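PDB 5M11: immunoreactive 84kD antigen PG93 from Porphyromonas gingivalis, which serves as an essential bacterial-surface component of the type-IX secretion system, which exports proteins across the outer membrane of this oral pathogen, and binds calcium and zinc. Local coordinates for residues T148-L161 against L164-L178. Sequence-based numbering, arbitrary orientation.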
ATOM      1  N   THR A 148      -4.947  28.873   7.703  1.00 42.33           N
ATOM      2  CA  THR A 148      -6.383  29.105   7.578  1.00 42.23           C
ATOM      3  C   THR A 148      -6.850  28.454   6.300  1.00 46.07           C
ATOM      4  O   THR A 148      -6.215  28.644   5.262  1.00 44.22           O
ATOM      5  CB  THR A 148      -6.688  30.616   7.603  1.00 47.63           C
ATOM      6  OG1 THR A 148      -6.092  31.179   8.770  1.00 53.59           O
ATOM      7  CG2 THR A 148      -8.191  30.946   7.535  1.00 43.12           C
ATOM      8  N   LYS A 149      -7.962  27.701   6.356  1.00 44.18           N
ATOM      9  CA  LYS A 149      -8.495  27.063   5.164  1.00 42.64           C
ATOM     10  C   LYS A 149      -8.867  28.157   4.180  1.00 46.59           C
ATOM     11  O   LYS A 149      -9.572  29.084   4.567  1.00 47.66           O
ATOM     12  CB  LYS A 149      -9.710  26.160   5.500  1.00 46.23           C
ATOM     13  CG  LYS A 149     -10.222  25.342   4.316  1.00 49.75           C
ATOM     14  CD  LYS A 149     -11.400  24.481   4.657  1.00 59.04           C
ATOM     15  CE  LYS A 149     -12.286  24.213   3.456  1.00 72.42           C
ATOM     16  NZ  LYS A 149     -13.060  25.422   3.039  1.00 79.06           N
ATOM     17  N   VAL A 150      -8.280  28.106   2.963  1.00 41.63           N
ATOM     18  CA  VAL A 150      -8.539  28.978   1.810  1.00 39.93           C
ATOM     19  C   VAL A 150      -9.288  28.100   0.792  1.00 44.65           C
ATOM     20  O   VAL A 150      -8.713  27.190   0.207  1.00 46.51           O
ATOM     21  CB  VAL A 150      -7.265  29.642   1.219  1.00 42.21           C
ATOM     22  CG1 VAL A 150      -7.562  30.317  -0.123  1.00 40.85           C
ATOM     23  CG2 VAL A 150      -6.670  30.641   2.199  1.00 42.32           C
ATOM     24  N   THR A 151     -10.578  28.350   0.632  1.00 40.06           N
ATOM     25  CA  THR A 151     -11.512  27.623  -0.215  1.00 38.99           C
ATOM     26  C   THR A 151     -11.112  27.627  -1.724  1.00 42.20           C
ATOM     27  O   THR A 151     -11.236  26.577  -2.361  1.00 44.49           O
ATOM     28  CB  THR A 151     -12.891  28.214   0.051  1.00 40.75           C
ATOM     29  OG1 THR A 151     -13.203  27.941   1.421  1.00 40.75           O
ATOM     30  CG2 THR A 151     -13.970  27.665  -0.860  1.00 37.90           C
ATOM     31  N   ASP A 152     -10.660  28.759  -2.295  1.00 35.84           N
ATOM     32  CA  ASP A 152     -10.320  28.817  -3.723  1.00 34.71           C
ATOM     33  C   ASP A 152      -9.434  30.024  -4.062  1.00 37.16           C
ATOM     34  O   ASP A 152      -9.303  30.935  -3.242  1.00 38.90           O
ATOM     35  CB  ASP A 152     -11.608  28.873  -4.580  1.00 38.03           C
ATOM     36  CG  ASP A 152     -11.516  28.119  -5.901  1.00 57.67           C
ATOM     37  OD1 ASP A 152     -10.417  28.092  -6.504  1.00 62.50           O
ATOM     38  OD2 ASP A 152     -12.545  27.597  -6.352  1.00 61.66           O
ATOM     39  N   VAL A 153      -8.831  30.028  -5.261  1.00 29.90           N
ATOM     40  CA  VAL A 153      -7.984  31.120  -5.693  1.00 29.81           C
ATOM     41  C   VAL A 153      -8.204  31.393  -7.214  1.00 36.47           C
ATOM     42  O   VAL A 153      -8.568  30.486  -7.988  1.00 36.85           O
ATOM     43  CB  VAL A 153      -6.472  30.909  -5.311  1.00 33.19           C
ATOM     44  CG1 VAL A 153      -5.827  29.708  -6.013  1.00 32.69           C
ATOM     45  CG2 VAL A 153      -5.640  32.185  -5.497  1.00 32.33           C
ATOM     46  N   ALA A 154      -8.037  32.671  -7.603  1.00 31.45           N
ATOM     47  CA  ALA A 154      -8.168  33.121  -8.968  1.00 30.57           C
ATOM     48  C   ALA A 154      -7.224  34.319  -9.227  1.00 39.85           C
ATOM     49  O   ALA A 154      -7.055  35.193  -8.382  1.00 39.76           O
ATOM     50  CB  ALA A 154      -9.607  33.482  -9.275  1.00 30.11           C
ATOM     51  N   LYS A 155      -6.586  34.329 -10.390  1.00 38.82           N
ATOM     52  CA  LYS A 155      -5.680  35.383 -10.753  1.00 40.12           C
ATOM     53  C   LYS A 155      -6.379  36.261 -11.777  1.00 49.85           C
ATOM     54  O   LYS A 155      -7.022  35.758 -12.701  1.00 50.90           O
ATOM     55  CB  LYS A 155      -4.365  34.758 -11.275  1.00 41.96           C
ATOM     56  CG  LYS A 155      -3.261  35.711 -11.669  1.00 50.32           C
ATOM     57  CD  LYS A 155      -2.547  36.380 -10.512  1.00 60.42           C
ATOM     58  CE  LYS A 155      -1.317  37.114 -11.007  1.00 81.36           C
ATOM     59  NZ  LYS A 155      -1.658  38.294 -11.849  1.00 94.98           N
ATOM     60  N   LEU A 156      -6.249  37.566 -11.608  1.00 50.01           N
ATOM     61  CA  LEU A 156      -6.847  38.561 -12.480  1.00 52.56           C
ATOM     62  C   LEU A 156      -5.789  39.462 -13.177  1.00 60.39           C
ATOM     63  O   LEU A 156      -4.575  39.278 -13.060  1.00 58.13           O
ATOM     64  CB  LEU A 156      -7.797  39.441 -11.637  1.00 53.26           C
ATOM     65  CG  LEU A 156      -9.066  38.804 -11.124  1.00 59.05           C
ATOM     66  CD1 LEU A 156      -9.504  39.467  -9.850  1.00 60.14           C
ATOM     67  CD2 LEU A 156     -10.177  38.959 -12.119  1.00 65.20           C
ATOM     68  N   ASP A 157      -6.298  40.459 -13.893  1.00 62.42           N
ATOM     69  CA  ASP A 157      -5.555  41.516 -14.550  1.00 65.32           C
ATOM     70  C   ASP A 157      -4.779  42.356 -13.538  1.00 68.61           C
ATOM     71  O   ASP A 157      -5.176  42.448 -12.377  1.00 66.21           O
ATOM     72  CB  ASP A 157      -6.558  42.436 -15.283  1.00 69.57           C
ATOM     73  CG  ASP A 157      -7.074  41.898 -16.599  1.00 85.65           C
ATOM     74  OD1 ASP A 157      -6.291  41.211 -17.305  1.00 87.40           O
ATOM     75  OD2 ASP A 157      -8.234  42.244 -16.972  1.00 90.64           O
ATOM     76  N   ASN A 158      -3.699  43.004 -14.004  1.00 67.28           N
ATOM     77  CA  ASN A 158      -2.879  43.947 -13.239  1.00 68.24           C
ATOM     78  C   ASN A 158      -2.447  43.377 -11.871  1.00 68.39           C
ATOM     79  O   ASN A 158      -2.743  43.957 -10.817  1.00 66.80           O
ATOM     80  CB  ASN A 158      -3.618  45.304 -13.076  1.00 70.46           C
ATOM     81  CG  ASN A 158      -4.338  45.770 -14.328  1.00 90.85           C
ATOM     82  OD1 ASN A 158      -5.578  45.860 -14.354  1.00 79.44           O
ATOM     83  ND2 ASN A 158      -3.579  46.042 -15.403  1.00 81.10           N
ATOM     84  N   ASP A 159      -1.755  42.219 -11.922  1.00 63.29           N
ATOM     85  CA  ASP A 159      -1.180  41.493 -10.794  1.00 62.54           C
ATOM     86  C   ASP A 159      -2.159  41.324  -9.580  1.00 63.22           C
ATOM     87  O   ASP A 159      -1.695  41.231  -8.432  1.00 63.39           O
ATOM     88  CB  ASP A 159       0.135  42.187 -10.344  1.00 67.18           C
ATOM     89  CG  ASP A 159       1.430  41.549 -10.868  1.00 88.92           C
ATOM     90  OD1 ASP A 159       1.514  40.285 -10.896  1.00 87.71           O
ATOM     91  OD2 ASP A 159       2.387  42.313 -11.189  1.00102.15           O
ATOM     92  N   ARG A 160      -3.488  41.277  -9.832  1.00 55.46           N
ATOM     93  CA  ARG A 160      -4.482  41.131  -8.768  1.00 53.42           C
ATOM     94  C   ARG A 160      -4.788  39.661  -8.499  1.00 55.39           C
ATOM     95  O   ARG A 160      -4.863  38.849  -9.424  1.00 57.77           O
ATOM     96  CB  ARG A 160      -5.758  41.877  -9.093  1.00 53.08           C
ATOM     97  CG  ARG A 160      -5.696  43.368  -8.795  1.00 66.83           C
ATOM     98  CD  ARG A 160      -6.315  44.192  -9.920  1.00 73.12           C
ATOM     99  NE  ARG A 160      -7.445  43.503 -10.552  1.00 74.31           N
ATOM    100  CZ  ARG A 160      -7.893  43.751 -11.776  1.00 88.94           C
ATOM    101  NH1 ARG A 160      -7.306  44.671 -12.530  1.00 82.85           N
ATOM    102  NH2 ARG A 160      -8.921  43.072 -12.262  1.00 75.30           N
ATOM    103  N   LEU A 161      -4.935  39.323  -7.233  1.00 45.74           N
ATOM    104  CA  LEU A 161      -5.160  37.977  -6.783  1.00 42.35           C
ATOM    105  C   LEU A 161      -6.457  37.925  -5.987  1.00 46.74           C
ATOM    106  O   LEU A 161      -6.743  38.808  -5.166  1.00 48.92           O
ATOM    107  CB  LEU A 161      -3.946  37.608  -5.932  1.00 41.63           C
ATOM    108  CG  LEU A 161      -3.589  36.151  -5.726  1.00 43.14           C
ATOM    109  CD1 LEU A 161      -3.160  35.514  -7.026  1.00 41.70           C
ATOM    110  CD2 LEU A 161      -2.449  36.054  -4.718  1.00 44.01           C
ATOM    111  N   LEU A 164     -10.763  33.246  -1.658  1.00 32.46           N
ATOM    112  CA  LEU A 164     -11.998  32.968  -0.951  1.00 33.54           C
ATOM    113  C   LEU A 164     -11.657  32.207   0.328  1.00 37.08           C
ATOM    114  O   LEU A 164     -11.179  31.076   0.239  1.00 37.06           O
ATOM    115  CB  LEU A 164     -12.955  32.184  -1.860  1.00 33.40           C
ATOM    116  CG  LEU A 164     -14.309  31.748  -1.309  1.00 38.38           C
ATOM    117  CD1 LEU A 164     -15.252  32.938  -1.060  1.00 38.72           C
ATOM    118  CD2 LEU A 164     -14.965  30.832  -2.286  1.00 40.89           C
ATOM    119  N   LYS A 165     -11.786  32.864   1.498  1.00 32.50           N
ATOM    120  CA  LYS A 165     -11.541  32.208   2.772  1.00 34.14           C
ATOM    121  C   LYS A 165     -12.638  32.608   3.735  1.00 43.89           C
ATOM    122  O   LYS A 165     -13.120  33.754   3.713  1.00 44.88           O
ATOM    123  CB  LYS A 165     -10.131  32.445   3.355  1.00 36.95           C
ATOM    124  CG  LYS A 165      -9.827  33.828   3.930  1.00 52.09           C
ATOM    125  CD  LYS A 165      -8.513  33.861   4.736  1.00 56.92           C
ATOM    126  CE  LYS A 165      -8.191  35.225   5.331  1.00 68.12           C
ATOM    127  NZ  LYS A 165      -9.131  35.642   6.417  1.00 81.03           N
ATOM    128  N   GLU A 166     -13.086  31.622   4.537  1.00 41.84           N
ATOM    129  CA  GLU A 166     -14.149  31.737   5.520  1.00 43.36           C
ATOM    130  C   GLU A 166     -15.367  32.530   4.953  1.00 48.89           C
ATOM    131  O   GLU A 166     -15.866  33.442   5.601  1.00 51.85           O
ATOM    132  CB  GLU A 166     -13.617  32.383   6.809  1.00 46.25           C
ATOM    133  CG  GLU A 166     -12.492  31.639   7.508  1.00 56.01           C
ATOM    134  CD  GLU A 166     -11.697  32.480   8.494  1.00 81.58           C
ATOM    135  OE1 GLU A 166     -11.564  33.706   8.266  1.00 86.35           O
ATOM    136  OE2 GLU A 166     -11.156  31.901   9.464  1.00 71.65           O
ATOM    137  N   GLY A 167     -15.828  32.186   3.756  1.00 44.33           N
ATOM    138  CA  GLY A 167     -17.004  32.826   3.160  1.00 45.80           C
ATOM    139  C   GLY A 167     -16.868  34.288   2.765  1.00 51.67           C
ATOM    140  O   GLY A 167     -17.871  34.981   2.564  1.00 53.24           O
ATOM    141  N   GLN A 168     -15.631  34.755   2.617  1.00 46.54           N
ATOM    142  CA  GLN A 168     -15.340  36.112   2.219  1.00 45.70           C
ATOM    143  C   GLN A 168     -14.482  36.142   0.960  1.00 48.74           C
ATOM    144  O   GLN A 168     -13.542  35.355   0.822  1.00 47.39           O
ATOM    145  CB  GLN A 168     -14.611  36.821   3.350  1.00 48.13           C
ATOM    146  CG  GLN A 168     -15.510  37.584   4.286  1.00 68.17           C
ATOM    147  CD  GLN A 168     -14.709  38.300   5.344  1.00 85.93           C
ATOM    148  OE1 GLN A 168     -13.704  37.794   5.863  1.00 81.96           O
ATOM    149  NE2 GLN A 168     -15.167  39.482   5.721  1.00 75.05           N
ATOM    150  N   LEU A 169     -14.766  37.070   0.065  1.00 46.32           N
ATOM    151  CA  LEU A 169     -13.914  37.186  -1.099  1.00 45.57           C
ATOM    152  C   LEU A 169     -12.935  38.366  -0.892  1.00 49.78           C
ATOM    153  O   LEU A 169     -13.372  39.481  -0.590  1.00 50.97           O
ATOM    154  CB  LEU A 169     -14.760  37.346  -2.372  1.00 45.85           C
ATOM    155  CG  LEU A 169     -14.008  37.294  -3.688  1.00 50.06           C
ATOM    156  CD1 LEU A 169     -13.360  35.941  -3.895  1.00 49.82           C
ATOM    157  CD2 LEU A 169     -14.922  37.623  -4.849  1.00 53.19           C
ATOM    158  N   PHE A 170     -11.609  38.107  -1.008  1.00 43.37           N
ATOM    159  CA  PHE A 170     -10.577  39.145  -0.868  1.00 41.61           C
ATOM    160  C   PHE A 170      -9.853  39.374  -2.177  1.00 41.49           C
ATOM    161  O   PHE A 170      -9.656  38.417  -2.924  1.00 39.74           O
ATOM    162  CB  PHE A 170      -9.548  38.788   0.218  1.00 42.61           C
ATOM    163  CG  PHE A 170     -10.134  38.600   1.590  1.00 44.40           C
ATOM    164  CD1 PHE A 170     -10.396  39.689   2.404  1.00 47.71           C
ATOM    165  CD2 PHE A 170     -10.443  37.326   2.063  1.00 46.03           C
ATOM    166  CE1 PHE A 170     -10.945  39.511   3.674  1.00 50.59           C
ATOM    167  CE2 PHE A 170     -10.988  37.148   3.334  1.00 50.08           C
ATOM    168  CZ  PHE A 170     -11.225  38.238   4.137  1.00 49.88           C
ATOM    169  N   ILE A 171      -9.488  40.645  -2.464  1.00 36.97           N
ATOM    170  CA  ILE A 171      -8.676  41.037  -3.627  1.00 35.23           C
ATOM    171  C   ILE A 171      -7.378  41.666  -3.109  1.00 41.08           C
ATOM    172  O   ILE A 171      -7.404  42.417  -2.125  1.00 43.80           O
ATOM    173  CB  ILE A 171      -9.411  41.952  -4.622  1.00 38.11           C
ATOM    174  CG1 ILE A 171      -8.627  42.113  -5.930  1.00 36.96           C
ATOM    175  CG2 ILE A 171      -9.799  43.298  -4.013  1.00 41.87           C
ATOM    176  CD1 ILE A 171      -9.525  42.109  -7.194  1.00 45.52           C
ATOM    177  N   GLY A 172      -6.262  41.329  -3.733  1.00 34.94           N
ATOM    178  CA  GLY A 172      -4.985  41.886  -3.328  1.00 36.27           C
ATOM    179  C   GLY A 172      -4.022  41.949  -4.476  1.00 43.96           C
ATOM    180  O   GLY A 172      -4.078  41.080  -5.349  1.00 44.05           O
ATOM    181  N   LYS A 173      -3.128  42.964  -4.488  1.00 42.86           N
ATOM    182  CA  LYS A 173      -2.132  43.100  -5.558  1.00 42.84           C
ATOM    183  C   LYS A 173      -0.883  42.398  -5.157  1.00 45.88           C
ATOM    184  O   LYS A 173      -0.335  42.663  -4.086  1.00 45.14           O
ATOM    185  CB  LYS A 173      -1.839  44.565  -5.935  1.00 48.19           C
ATOM    186  CG  LYS A 173      -2.944  45.139  -6.812  1.00 71.15           C
ATOM    187  CD  LYS A 173      -2.425  45.969  -7.978  1.00 82.18           C
ATOM    188  CE  LYS A 173      -3.540  46.404  -8.913  1.00 85.58           C
ATOM    189  NZ  LYS A 173      -4.628  47.152  -8.228  1.00 82.59           N
ATOM    190  N   GLU A 174      -0.399  41.519  -6.041  1.00 42.68           N
ATOM    191  CA  GLU A 174       0.791  40.711  -5.791  1.00 41.98           C
ATOM    192  C   GLU A 174       2.019  41.558  -5.487  1.00 47.75           C
ATOM    193  O   GLU A 174       2.868  41.129  -4.683  1.00 48.99           O
ATOM    194  CB  GLU A 174       1.028  39.776  -6.944  1.00 42.37           C
ATOM    195  CG  GLU A 174       0.063  38.615  -6.846  1.00 54.69           C
ATOM    196  CD  GLU A 174       0.661  37.290  -7.233  1.00 76.16           C
ATOM    197  OE1 GLU A 174       0.666  37.004  -8.449  1.00 64.60           O
ATOM    198  OE2 GLU A 174       1.173  36.570  -6.344  1.00 78.53           O
ATOM    199  N   THR A 175       2.043  42.803  -6.000  1.00 44.14           N
ATOM    200  CA  THR A 175       3.145  43.725  -5.742  1.00 46.66           C
ATOM    201  C   THR A 175       3.113  44.265  -4.265  1.00 50.30           C
ATOM    202  O   THR A 175       4.105  44.859  -3.819  1.00 50.26           O
ATOM    203  CB  THR A 175       3.197  44.850  -6.791  1.00 55.32           C
ATOM    204  OG1 THR A 175       2.136  45.791  -6.570  1.00 53.48           O
ATOM    205  CG2 THR A 175       3.216  44.312  -8.235  1.00 49.78           C
ATOM    206  N   ASP A 176       2.011  44.035  -3.510  1.00 44.63           N
ATOM    207  CA  ASP A 176       1.995  44.462  -2.115  1.00 45.71           C
ATOM    208  C   ASP A 176       2.343  43.257  -1.228  1.00 48.96           C
ATOM    209  O   ASP A 176       2.553  42.156  -1.747  1.00 49.55           O
ATOM    210  CB  ASP A 176       0.668  45.120  -1.742  1.00 48.70           C
ATOM    211  CG  ASP A 176       0.189  46.189  -2.721  1.00 68.99           C
ATOM    212  OD1 ASP A 176       0.999  46.635  -3.562  1.00 73.96           O
ATOM    213  OD2 ASP A 176      -1.004  46.559  -2.662  1.00 78.01           O
ATOM    214  N   ASN A 177       2.537  43.469   0.074  1.00 44.27           N
ATOM    215  CA  ASN A 177       2.922  42.372   0.960  1.00 42.22           C
ATOM    216  C   ASN A 177       1.663  41.645   1.364  1.00 45.68           C
ATOM    217  O   ASN A 177       1.042  41.988   2.383  1.00 47.69           O
ATOM    218  CB  ASN A 177       3.701  42.900   2.170  1.00 39.14           C
ATOM    219  CG  ASN A 177       4.112  41.842   3.144  1.00 54.97           C
ATOM    220  OD1 ASN A 177       4.327  40.677   2.800  1.00 50.32           O
ATOM    221  ND2 ASN A 177       4.264  42.245   4.386  1.00 56.18           N
ATOM    222  N   LEU A 178       1.247  40.667   0.548  1.00 38.29           N
ATOM    223  CA  LEU A 178      -0.016  39.970   0.796  1.00 35.78           C
ATOM    224  C   LEU A 178       0.069  39.000   1.986  1.00 39.36           C
ATOM    225  O   LEU A 178      -0.924  38.356   2.329  1.00 40.40           O
ATOM    226  CB  LEU A 178      -0.537  39.281  -0.467  1.00 33.28           C
ATOM    227  CG  LEU A 178      -0.836  40.184  -1.654  1.00 37.57           C
ATOM    228  CD1 LEU A 178      -1.392  39.358  -2.828  1.00 37.16           C
ATOM    229  CD2 LEU A 178      -1.788  41.325  -1.278  1.00 37.30           C
TER
HETATM  230  O   HOH W   1     -12.172  29.035   4.301  1.00 35.33           O
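E174 N donates to D159 O at 2.7 Å, with an N-H...O angle of 180°. This bond closes the end of the ladder between the neighbouring strands 160-165 and 168-173, in one blade of the N-terminal beta-propeller, an antiparallel meander that begins with strand 150-155. Two residues further along each strand, past the non-hydrogen-bonded pair R160 and K173, L161 and G172 form a hydrogen-bonded antiparallel pair, L161 N reaching G172 O at 2.7 Å and G172 N returning to L161 O at 2.9 Å. At the other hairpin, T151 and D152 both face L164, a classic beta bulge; the L164 N to D152 O bond is nearly straight (171°), whereas T151 N meets L164 O at a bent, weak angle. With OG1 beside the backbone N (chi1 -64°), the T151 methyl CG2 is left anti to it and lies 3.6 Å from L164 CD2. D152 OD1 pairs with R114 of the preceding blade, and D152 OD2 accepts from L199 N of the following one, so this carboxylate spans three blades. E174 OE1 bonds to Y123 OH, while its chain, bent at chi2, crosses K155 at a slant, K155 NZ remaining 4.3 Å from E174 OE1, beyond a salt bridge.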